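Local coordinates for protein S-adenosylmethionine:tRNA ribosyltransferase-isomerase (PDB 1VKY) that probably transfers and isomerises the ribose of S-adenosylmethionine onto the 7-aminomethyl group of preQ1-modified tRNA, giving epoxyqueuosine in the queuosine pathway, at residues Y20-E25 against F303-S308; P24-Q29 against K332-F337; A37-V42 against F340-L345. One frame throughout, in Å; residues are numbered along the deposited sequence.

Interaction 1 (Y20-E25 against F303-S308); sequences YELPPE and FHLPRS
A type II beta turn, Leu305 to Ser308, lies in the loop between strand 298-302 and helix 309-318, and the N-terminal loop packs on it through the aromatic-proline pair Tyr20 and Pro306. The proline ring crosses the tyrosine at about a right angle in a CH-pi contact, its CG 3.8 Å from the centroid of the Tyr20 ring and 17° off the normal, displaced toward the rim. The phenol oxygen runs past the proline and donates a hydrogen bond, Tyr20 OH to His304 O at 2.7 Å, with the acceptor in the ring plane and the donor in the carbonyl plane. The bond fixes the phenol end while Pro306 covers one face. Tyr327 of helix 320-332 meets the same ring edge-to-face. Leu22 extends the apolar patch: with CG anti to the backbone N (chi1 177°), its CD2 lies 3.8 Å from Leu305 CD2 and equally close to Pro306 CD. Ser308 is the N-cap of helix 309-318. Leu305 O takes two bonds from that residue, one from Ser308 N and a shorter one from Ser308 OG at 2.6 Å, in the carbonyl plane and on a lone pair.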
loop_
_atom_site.group_PDB
_atom_site.type_symbol
_atom_site.label_atom_id
_atom_site.label_comp_id
_atom_site.label_asym_id
_atom_site.label_seq_id
_atom_site.Cartn_x
_atom_site.Cartn_y
_atom_site.Cartn_z
ATOM N N TYR B 20 -11.031 4.406 -19.330
ATOM C CA TYR B 20 -10.103 3.737 -20.219
ATOM C C TYR B 20 -9.965 2.352 -19.636
ATOM O O TYR B 20 -10.344 2.142 -18.502
ATOM C CB TYR B 20 -8.750 4.471 -20.297
ATOM C CG TYR B 20 -7.939 4.434 -19.021
ATOM C CD1 TYR B 20 -6.975 3.444 -18.823
ATOM C CD2 TYR B 20 -8.120 5.414 -18.003
ATOM C CE1 TYR B 20 -6.198 3.412 -17.640
ATOM C CE2 TYR B 20 -7.338 5.384 -16.811
ATOM C CZ TYR B 20 -6.412 4.355 -16.647
ATOM O OH TYR B 20 -5.647 4.265 -15.537
ATOM N N GLU B 21 -9.462 1.403 -20.411
ATOM C CA GLU B 21 -9.430 0.021 -19.974
ATOM C C GLU B 21 -8.118 -0.242 -19.299
ATOM O O GLU B 21 -7.081 -0.173 -19.937
ATOM C CB GLU B 21 -9.604 -0.954 -21.167
ATOM N N LEU B 22 -8.170 -0.522 -18.005
ATOM C CA LEU B 22 -6.973 -0.756 -17.189
ATOM C C LEU B 22 -6.958 -2.234 -16.742
ATOM O O LEU B 22 -7.758 -2.596 -15.862
ATOM C CB LEU B 22 -7.016 0.123 -15.939
ATOM C CG LEU B 22 -5.890 -0.018 -14.910
ATOM C CD1 LEU B 22 -4.516 -0.028 -15.591
ATOM C CD2 LEU B 22 -5.956 1.063 -13.790
ATOM N N PRO B 23 -6.067 -3.065 -17.296
ATOM C CA PRO B 23 -5.951 -4.445 -16.820
ATOM C C PRO B 23 -5.631 -4.444 -15.322
ATOM O O PRO B 23 -4.686 -3.772 -14.884
ATOM C CB PRO B 23 -4.801 -5.030 -17.654
ATOM C CG PRO B 23 -4.705 -4.142 -18.844
ATOM C CD PRO B 23 -5.085 -2.785 -18.353
ATOM N N PRO B 24 -6.401 -5.199 -14.529
ATOM C CA PRO B 24 -6.307 -5.070 -13.092
ATOM C C PRO B 24 -4.934 -5.429 -12.580
ATOM O O PRO B 24 -4.526 -4.945 -11.536
ATOM C CB PRO B 24 -7.412 -6.032 -12.570
ATOM C CG PRO B 24 -7.693 -6.942 -13.646
ATOM C CD PRO B 24 -7.404 -6.200 -14.928
ATOM N N GLU B 25 -4.214 -6.265 -13.318
ATOM C CA GLU B 25 -2.897 -6.710 -12.880
ATOM C C GLU B 25 -1.872 -5.552 -12.883
ATOM O O GLU B 25 -0.837 -5.638 -12.248
ATOM C CB GLU B 25 -2.374 -7.929 -13.689
ATOM C CG GLU B 25 -2.059 -7.757 -15.158
ATOM C CD GLU B 25 -3.250 -7.872 -16.068
ATOM O OE1 GLU B 25 -4.367 -7.781 -15.552
ATOM O OE2 GLU B 25 -3.076 -8.049 -17.312
ATOM N N PHE B 303 0.073 7.495 -12.129
ATOM C CA PHE B 303 -0.954 7.077 -13.084
ATOM C C PHE B 303 -2.262 6.821 -12.345
ATOM O O PHE B 303 -2.308 5.989 -11.448
ATOM C CB PHE B 303 -0.486 5.846 -13.842
ATOM C CG PHE B 303 0.479 6.163 -14.922
ATOM C CD1 PHE B 303 1.802 6.219 -14.679
ATOM C CD2 PHE B 303 0.020 6.452 -16.195
ATOM C CE1 PHE B 303 2.698 6.507 -15.708
ATOM C CE2 PHE B 303 0.872 6.767 -17.205
ATOM C CZ PHE B 303 2.226 6.786 -16.969
ATOM N N HIS B 304 -3.318 7.544 -12.722
ATOM C CA HIS B 304 -4.560 7.539 -11.964
ATOM C C HIS B 304 -5.560 6.582 -12.580
ATOM O O HIS B 304 -5.395 6.161 -13.695
ATOM C CB HIS B 304 -5.102 8.956 -11.853
ATOM C CG HIS B 304 -4.077 9.941 -11.336
ATOM N ND1 HIS B 304 -3.592 9.890 -10.048
ATOM C CD2 HIS B 304 -3.385 10.929 -11.957
ATOM C CE1 HIS B 304 -2.672 10.830 -9.884
ATOM N NE2 HIS B 304 -2.529 11.475 -11.027
ATOM N N LEU B 305 -6.611 6.248 -11.838
ATOM C CA LEU B 305 -7.541 5.223 -12.261
ATOM C C LEU B 305 -8.572 5.786 -13.238
ATOM O O LEU B 305 -8.872 7.013 -13.203
ATOM C CB LEU B 305 -8.219 4.654 -10.994
ATOM C CG LEU B 305 -7.305 4.008 -9.920
ATOM C CD1 LEU B 305 -8.051 3.765 -8.599
ATOM C CD2 LEU B 305 -6.738 2.697 -10.469
ATOM N N PRO B 306 -9.150 4.906 -14.069
ATOM C CA PRO B 306 -10.257 5.274 -14.928
ATOM C C PRO B 306 -11.312 6.044 -14.186
ATOM O O PRO B 306 -11.664 5.722 -13.036
ATOM C CB PRO B 306 -10.823 3.917 -15.399
ATOM C CG PRO B 306 -9.659 2.971 -15.348
ATOM C CD PRO B 306 -8.800 3.474 -14.223
ATOM N N ARG B 307 -11.757 7.126 -14.822
ATOM C CA ARG B 307 -12.848 7.939 -14.301
ATOM C C ARG B 307 -12.506 8.686 -13.019
ATOM O O ARG B 307 -13.399 9.277 -12.426
ATOM C CB ARG B 307 -14.115 7.076 -14.064
ATOM C CG ARG B 307 -14.628 6.283 -15.309
ATOM C CD ARG B 307 -15.732 5.261 -14.977
ATOM N NE ARG B 307 -15.133 3.923 -14.840
ATOM C CZ ARG B 307 -15.079 3.176 -13.733
ATOM N NH1 ARG B 307 -15.642 3.537 -12.579
ATOM N NH2 ARG B 307 -14.460 2.017 -13.811
ATOM N N SER B 308 -11.252 8.698 -12.560
ATOM C CA SER B 308 -10.984 9.365 -11.281
ATOM C C SER B 308 -10.984 10.873 -11.473
ATOM O O SER B 308 -10.608 11.359 -12.560
ATOM C CB SER B 308 -9.616 8.998 -10.738
ATOM O OG SER B 308 -8.676 9.138 -11.764
#

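Interaction 2 (P24-Q29 against K332-F337); sequences PELIAQ and KRRYRF
Leu26 and Phe337 meet backbone to backbone: Phe337 N donates to Leu26 O at 2.8 Å, and Ala28 N returns a bond to Phe337 O at 3.2 Å. The pair makes a single beta bridge, Ile27 with Phe337, between a loop that opens with a 3-10 turn (24-26) and the loop leaving helix 320-332. Leu26 O also receives a CA-H...O contact from Arg336, and a water donates to both Ala28 O and Phe337 O, linking the two carbonyls.

Next to the bridge, the Leu26 side chain packs against one face of the Arg334 guanidinium. Its CD2 sits over the centre of the group, 3.7 Å from Arg334 CZ, and the two side chains cross at about a right angle. At the edge of that same group, Arg334 NH2 donates to Glu25 OE2 at 3.1 Å, with the oxygen 1° out of the guanidinium plane and using its anti lone pair. A second bond to this oxygen, from Arg334 NH1, is weak, and a water joins the two groups by donating to Glu25 OE2 and accepting from Arg334 NH1.

What brings the arginine here is the end of helix 320-332, where Arg334 has positive phi in a Schellman motif; its chain then bends at chi2 and chi3 (-68° and -64°) to fold back over Leu26. Deeper in, Phe337 rests on that helix at Ala330 and Val331, while Arg336 touches Ala28 CB, its NH2 end turned to Asp342.

The ion pair lies among exposed side chains, so water probably screens it. Tyr335 O, by contrast, is buried against Leu26 and finds no polar partner in the model, probably at some cost in desolvation.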
loop_
_atom_site.group_PDB
_atom_site.type_symbol
_atom_site.label_atom_id
_atom_site.label_comp_id
_atom_site.label_asym_id
_atom_site.label_seq_id
_atom_site.Cartn_x
_atom_site.Cartn_y
_atom_site.Cartn_z
ATOM N N PRO B 24 -6.401 -5.199 -14.529
ATOM C CA PRO B 24 -6.307 -5.070 -13.092
ATOM C C PRO B 24 -4.934 -5.429 -12.580
ATOM O O PRO B 24 -4.526 -4.945 -11.536
ATOM C CB PRO B 24 -7.412 -6.032 -12.570
ATOM C CG PRO B 24 -7.693 -6.942 -13.646
ATOM C CD PRO B 24 -7.404 -6.200 -14.928
ATOM N N GLU B 25 -4.214 -6.265 -13.318
ATOM C CA GLU B 25 -2.897 -6.710 -12.880
ATOM C C GLU B 25 -1.872 -5.552 -12.883
ATOM O O GLU B 25 -0.837 -5.638 -12.248
ATOM C CB GLU B 25 -2.374 -7.929 -13.689
ATOM C CG GLU B 25 -2.059 -7.757 -15.158
ATOM C CD GLU B 25 -3.250 -7.872 -16.068
ATOM O OE1 GLU B 25 -4.367 -7.781 -15.552
ATOM O OE2 GLU B 25 -3.076 -8.049 -17.312
ATOM N N LEU B 26 -2.187 -4.457 -13.560
ATOM C CA LEU B 26 -1.261 -3.323 -13.626
ATOM C C LEU B 26 -1.345 -2.393 -12.431
ATOM O O LEU B 26 -0.485 -1.511 -12.280
ATOM C CB LEU B 26 -1.470 -2.559 -14.938
ATOM C CG LEU B 26 -1.170 -3.387 -16.189
ATOM C CD1 LEU B 26 -1.271 -2.498 -17.457
ATOM C CD2 LEU B 26 0.206 -3.977 -16.089
ATOM N N ILE B 27 -2.346 -2.583 -11.578
ATOM C CA ILE B 27 -2.424 -1.809 -10.344
ATOM C C ILE B 27 -1.456 -2.416 -9.330
ATOM O O ILE B 27 -1.705 -3.477 -8.802
ATOM C CB ILE B 27 -3.862 -1.740 -9.824
ATOM C CG1 ILE B 27 -4.763 -1.108 -10.889
ATOM C CG2 ILE B 27 -3.933 -1.003 -8.492
ATOM C CD1 ILE B 27 -6.186 -1.039 -10.519
ATOM N N ALA B 28 -0.368 -1.694 -9.063
ATOM C CA ALA B 28 0.718 -2.151 -8.218
ATOM C C ALA B 28 0.323 -2.273 -6.740
ATOM O O ALA B 28 -0.379 -1.433 -6.207
ATOM C CB ALA B 28 1.872 -1.226 -8.349
ATOM N N GLN B 29 0.780 -3.340 -6.084
ATOM C CA GLN B 29 0.485 -3.560 -4.670
ATOM C C GLN B 29 1.634 -3.142 -3.809
ATOM O O GLN B 29 1.466 -2.893 -2.635
ATOM C CB GLN B 29 0.152 -5.024 -4.451
ATOM C CG GLN B 29 -0.960 -5.430 -5.360
ATOM C CD GLN B 29 -1.471 -6.810 -5.110
ATOM O OE1 GLN B 29 -1.769 -7.168 -3.976
ATOM N NE2 GLN B 29 -1.602 -7.583 -6.167
ATOM N N LYS B 332 -0.472 -0.282 -22.852
ATOM C CA LYS B 332 0.130 -1.096 -23.901
ATOM C C LYS B 332 1.517 -1.488 -23.488
ATOM O O LYS B 332 1.898 -2.647 -23.621
ATOM C CB LYS B 332 0.148 -0.329 -25.215
ATOM C CG LYS B 332 0.623 -1.103 -26.402
ATOM C CD LYS B 332 0.693 -0.211 -27.619
ATOM C CE LYS B 332 1.101 -1.004 -28.862
ATOM N NZ LYS B 332 1.426 -0.066 -29.987
ATOM N N ARG B 333 2.269 -0.563 -22.899
ATOM C CA ARG B 333 3.624 -0.882 -22.468
ATOM C C ARG B 333 3.737 -1.471 -21.082
ATOM O O ARG B 333 4.855 -1.687 -20.595
ATOM C CB ARG B 333 4.481 0.388 -22.528
ATOM C CG ARG B 333 4.714 0.832 -23.920
ATOM C CD ARG B 333 5.437 2.143 -24.000
ATOM N NE ARG B 333 5.688 2.558 -25.388
ATOM C CZ ARG B 333 6.884 2.579 -25.958
ATOM N NH1 ARG B 333 7.971 2.150 -25.303
ATOM N NH2 ARG B 333 6.999 3.023 -27.203
ATOM N N ARG B 334 2.600 -1.681 -20.417
ATOM C CA ARG B 334 2.551 -2.419 -19.157
ATOM C C ARG B 334 3.166 -1.611 -18.016
ATOM O O ARG B 334 3.795 -2.146 -17.092
ATOM C CB ARG B 334 3.215 -3.813 -19.328
ATOM C CG ARG B 334 2.682 -4.640 -20.521
ATOM C CD ARG B 334 1.256 -5.128 -20.384
ATOM N NE ARG B 334 1.111 -6.068 -19.276
ATOM C CZ ARG B 334 -0.053 -6.541 -18.811
ATOM N NH1 ARG B 334 -1.215 -6.185 -19.345
ATOM N NH2 ARG B 334 -0.051 -7.377 -17.790
ATOM N N TYR B 335 2.964 -0.295 -18.036
ATOM C CA TYR B 335 3.334 0.508 -16.872
ATOM C C TYR B 335 2.513 0.016 -15.682
ATOM O O TYR B 335 1.401 -0.537 -15.846
ATOM C CB TYR B 335 3.010 2.008 -17.086
ATOM C CG TYR B 335 4.055 2.794 -17.829
ATOM C CD1 TYR B 335 4.352 2.521 -19.156
ATOM C CD2 TYR B 335 4.755 3.839 -17.196
ATOM C CE1 TYR B 335 5.324 3.281 -19.858
ATOM C CE2 TYR B 335 5.711 4.600 -17.883
ATOM C CZ TYR B 335 6.001 4.313 -19.210
ATOM O OH TYR B 335 6.961 5.112 -19.862
ATOM N N ARG B 336 3.000 0.324 -14.497
ATOM C CA ARG B 336 2.242 0.086 -13.285
ATOM C C ARG B 336 1.551 1.355 -12.803
ATOM O O ARG B 336 2.129 2.469 -12.877
ATOM C CB ARG B 336 3.150 -0.438 -12.201
ATOM C CG ARG B 336 3.846 -1.767 -12.525
ATOM C CD ARG B 336 4.964 -2.082 -11.534
ATOM N NE ARG B 336 5.786 -0.888 -11.315
ATOM C CZ ARG B 336 5.988 -0.252 -10.152
ATOM N NH1 ARG B 336 5.460 -0.698 -8.992
ATOM N NH2 ARG B 336 6.753 0.855 -10.165
ATOM N N PHE B 337 0.329 1.163 -12.295
ATOM C CA PHE B 337 -0.611 2.234 -11.998
ATOM C C PHE B 337 -0.915 2.355 -10.513
ATOM O O PHE B 337 -0.679 1.445 -9.716
ATOM C CB PHE B 337 -1.914 2.001 -12.746
ATOM C CG PHE B 337 -1.813 2.228 -14.217
ATOM C CD1 PHE B 337 -1.069 1.393 -15.008
ATOM C CD2 PHE B 337 -2.538 3.227 -14.816
ATOM C CE1 PHE B 337 -0.989 1.590 -16.351
ATOM C CE2 PHE B 337 -2.455 3.434 -16.186
ATOM C CZ PHE B 337 -1.682 2.623 -16.938
HETATM O O HOH W 1 -3.872 -7.711 -19.822
HETATM O O HOH W 2 -0.426 1.140 -6.866
#

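Interaction 3 (A37-V42 against F340-L345); sequences ASRLMV and FGDAML
Asp342 reaches from its backbone across to Arg39. Its CB lies 3.5 Å from Arg39 O, and CG, anti to the aspartate's own carbonyl carbon (chi1 -67°), stands 3.4 Å from Arg39 CB. The carboxylate then divides its work. OD1 accepts from Arg39 N at 2.9 Å, the donor arriving from above the carboxylate plane, 61° out of it, and Ser38 CB packs against the same oxygen. OD2 runs beside the aliphatic part of the arginine, 3.7 Å from Arg39 CD, but its charge does not touch the guanidinium: that group turns away at chi3 to bond Arg333 O and lie against the Tyr335 ring in a cation-pi contact. The salt-bridge partner of OD1 is instead Arg336, through NH2. With an alanine here, Arg39 N would probably lose this acceptor and Arg336 its carboxylate partner, leaving the lead-in to the strand pairing freer to shift.

From here the chains run on as neighbouring parallel strands, 39-44 and 343-346, inside the mixed sheet, with 49-54 on the outer flank of the first and 298-302 beyond the second. The ladder alternates donors: Ala343 N to Arg39 O, Met41 N to Ala343 O, then Leu345 N to Met41 O at 2.9 Å. The strand axes are 30° apart.

On one face of the sheet Leu40 CD1 fits between Ala343 CB and Leu345 CB, 3.9 Å from the latter, and Val42 CG1 approaches Leu345 CD2. On the other face Met41 and Met344 extend together until Met41 SD is 4.3 Å from Met344 CE; both thioether chains pack on Ala326 of helix 320-332.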
loop_
_atom_site.group_PDB
_atom_site.type_symbol
_atom_site.label_atom_id
_atom_site.label_comp_id
_atom_site.label_asym_id
_atom_site.label_seq_id
_atom_site.Cartn_x
_atom_site.Cartn_y
_atom_site.Cartn_z
ATOM N N ALA B 37 13.767 3.839 -9.446
ATOM C CA ALA B 37 13.934 2.905 -10.521
ATOM C C ALA B 37 12.572 2.615 -11.107
ATOM O O ALA B 37 12.459 1.806 -12.019
ATOM C CB ALA B 37 14.601 1.602 -10.031
ATOM N N SER B 38 11.535 3.305 -10.644
ATOM C CA SER B 38 10.228 3.192 -11.303
ATOM C C SER B 38 10.306 3.807 -12.724
ATOM O O SER B 38 11.283 4.523 -13.059
ATOM C CB SER B 38 9.147 3.843 -10.436
ATOM O OG SER B 38 9.291 5.248 -10.467
ATOM N N ARG B 39 9.318 3.491 -13.567
ATOM C CA ARG B 39 9.224 4.083 -14.900
ATOM C C ARG B 39 8.737 5.523 -14.778
ATOM O O ARG B 39 8.093 5.873 -13.792
ATOM C CB ARG B 39 8.287 3.281 -15.794
ATOM C CG ARG B 39 8.765 1.879 -15.935
ATOM C CD ARG B 39 7.926 1.017 -16.844
ATOM N NE ARG B 39 8.201 1.385 -18.203
ATOM C CZ ARG B 39 7.759 0.738 -19.263
ATOM N NH1 ARG B 39 6.998 -0.344 -19.130
ATOM N NH2 ARG B 39 8.084 1.199 -20.471
ATOM N N LEU B 40 9.148 6.361 -15.729
ATOM C CA LEU B 40 8.720 7.763 -15.824
ATOM C C LEU B 40 8.355 8.004 -17.265
ATOM O O LEU B 40 9.242 8.028 -18.119
ATOM C CB LEU B 40 9.858 8.727 -15.417
ATOM C CG LEU B 40 9.631 10.247 -15.522
ATOM C CD1 LEU B 40 8.580 10.702 -14.532
ATOM C CD2 LEU B 40 10.887 11.066 -15.334
ATOM N N MET B 41 7.069 8.217 -17.531
ATOM C CA MET B 41 6.619 8.685 -18.830
ATOM C C MET B 41 6.684 10.219 -18.829
ATOM O O MET B 41 6.164 10.855 -17.942
ATOM C CB MET B 41 5.177 8.257 -19.113
ATOM C CG MET B 41 4.745 8.545 -20.542
ATOM S SD MET B 41 3.114 7.917 -20.963
ATOM C CE MET B 41 3.336 6.156 -20.900
ATOM N N VAL B 42 7.298 10.786 -19.866
ATOM C CA VAL B 42 7.426 12.223 -19.996
ATOM C C VAL B 42 6.581 12.707 -21.161
ATOM O O VAL B 42 6.764 12.259 -22.301
ATOM C CB VAL B 42 8.898 12.630 -20.202
ATOM C CG1 VAL B 42 9.034 14.126 -20.241
ATOM C CG2 VAL B 42 9.784 12.071 -19.058
ATOM N N PHE B 340 1.457 2.919 -5.853
ATOM C CA PHE B 340 2.774 2.283 -5.732
ATOM C C PHE B 340 3.373 1.996 -7.083
ATOM O O PHE B 340 4.434 1.345 -7.167
ATOM C CB PHE B 340 2.683 0.989 -4.890
ATOM C CG PHE B 340 2.087 1.244 -3.552
ATOM C CD1 PHE B 340 0.765 0.921 -3.294
ATOM C CD2 PHE B 340 2.793 2.001 -2.617
ATOM C CE1 PHE B 340 0.173 1.268 -2.084
ATOM C CE2 PHE B 340 2.224 2.341 -1.401
ATOM C CZ PHE B 340 0.902 1.976 -1.133
ATOM N N GLY B 341 2.740 2.554 -8.123
ATOM C CA GLY B 341 3.159 2.374 -9.514
ATOM C C GLY B 341 4.148 3.390 -10.025
ATOM O O GLY B 341 4.905 3.991 -9.275
ATOM N N ASP B 342 4.107 3.585 -11.330
ATOM C CA ASP B 342 5.079 4.389 -12.008
ATOM C C ASP B 342 4.649 5.882 -11.965
ATOM O O ASP B 342 3.625 6.233 -11.363
ATOM C CB ASP B 342 5.231 3.891 -13.448
ATOM C CG ASP B 342 5.839 2.519 -13.504
ATOM O OD1 ASP B 342 6.806 2.286 -12.762
ATOM O OD2 ASP B 342 5.415 1.639 -14.264
ATOM N N ALA B 343 5.450 6.730 -12.591
ATOM C CA ALA B 343 5.215 8.175 -12.612
ATOM C C ALA B 343 5.146 8.773 -14.029
ATOM O O ALA B 343 5.630 8.194 -14.996
ATOM C CB ALA B 343 6.279 8.873 -11.862
ATOM N N MET B 344 4.545 9.965 -14.091
ATOM C CA MET B 344 4.449 10.811 -15.292
ATOM C C MET B 344 4.986 12.209 -14.943
ATOM O O MET B 344 4.668 12.744 -13.863
ATOM C CB MET B 344 2.979 10.906 -15.688
ATOM C CG MET B 344 2.684 11.782 -16.856
ATOM S SD MET B 344 0.925 11.758 -17.238
ATOM C CE MET B 344 0.793 10.238 -18.244
ATOM N N LEU B 345 5.828 12.747 -15.830
ATOM C CA LEU B 345 6.266 14.158 -15.839
ATOM C C LEU B 345 5.629 14.831 -17.045
ATOM O O LEU B 345 5.822 14.388 -18.196
ATOM C CB LEU B 345 7.787 14.275 -15.987
ATOM C CG LEU B 345 8.412 15.662 -16.174
ATOM C CD1 LEU B 345 8.085 16.605 -15.018
ATOM C CD2 LEU B 345 9.927 15.578 -16.389
#

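In the fold
All three contacts tie the N-terminal region to the C-terminal end of the chain, on one side of its centre, and all three are largely buried and pack against helix 320-332. Interaction 3 belongs to the sheet, held by a regular parallel ladder with apolar side chains on both faces. Interactions 1 and 2 join loops and reach the second subunit more widely; interaction 2 alone has an exposed charged rim, with bridging waters. Their chemistry differs accordingly: a proline-aromatic contact with one phenol bond in the first, a lone bridge with charges in the second. Phe303 touches residues of interactions 2 and 3, while the salt bridge from Arg336 to Asp342 joins 332-337 to 340-345.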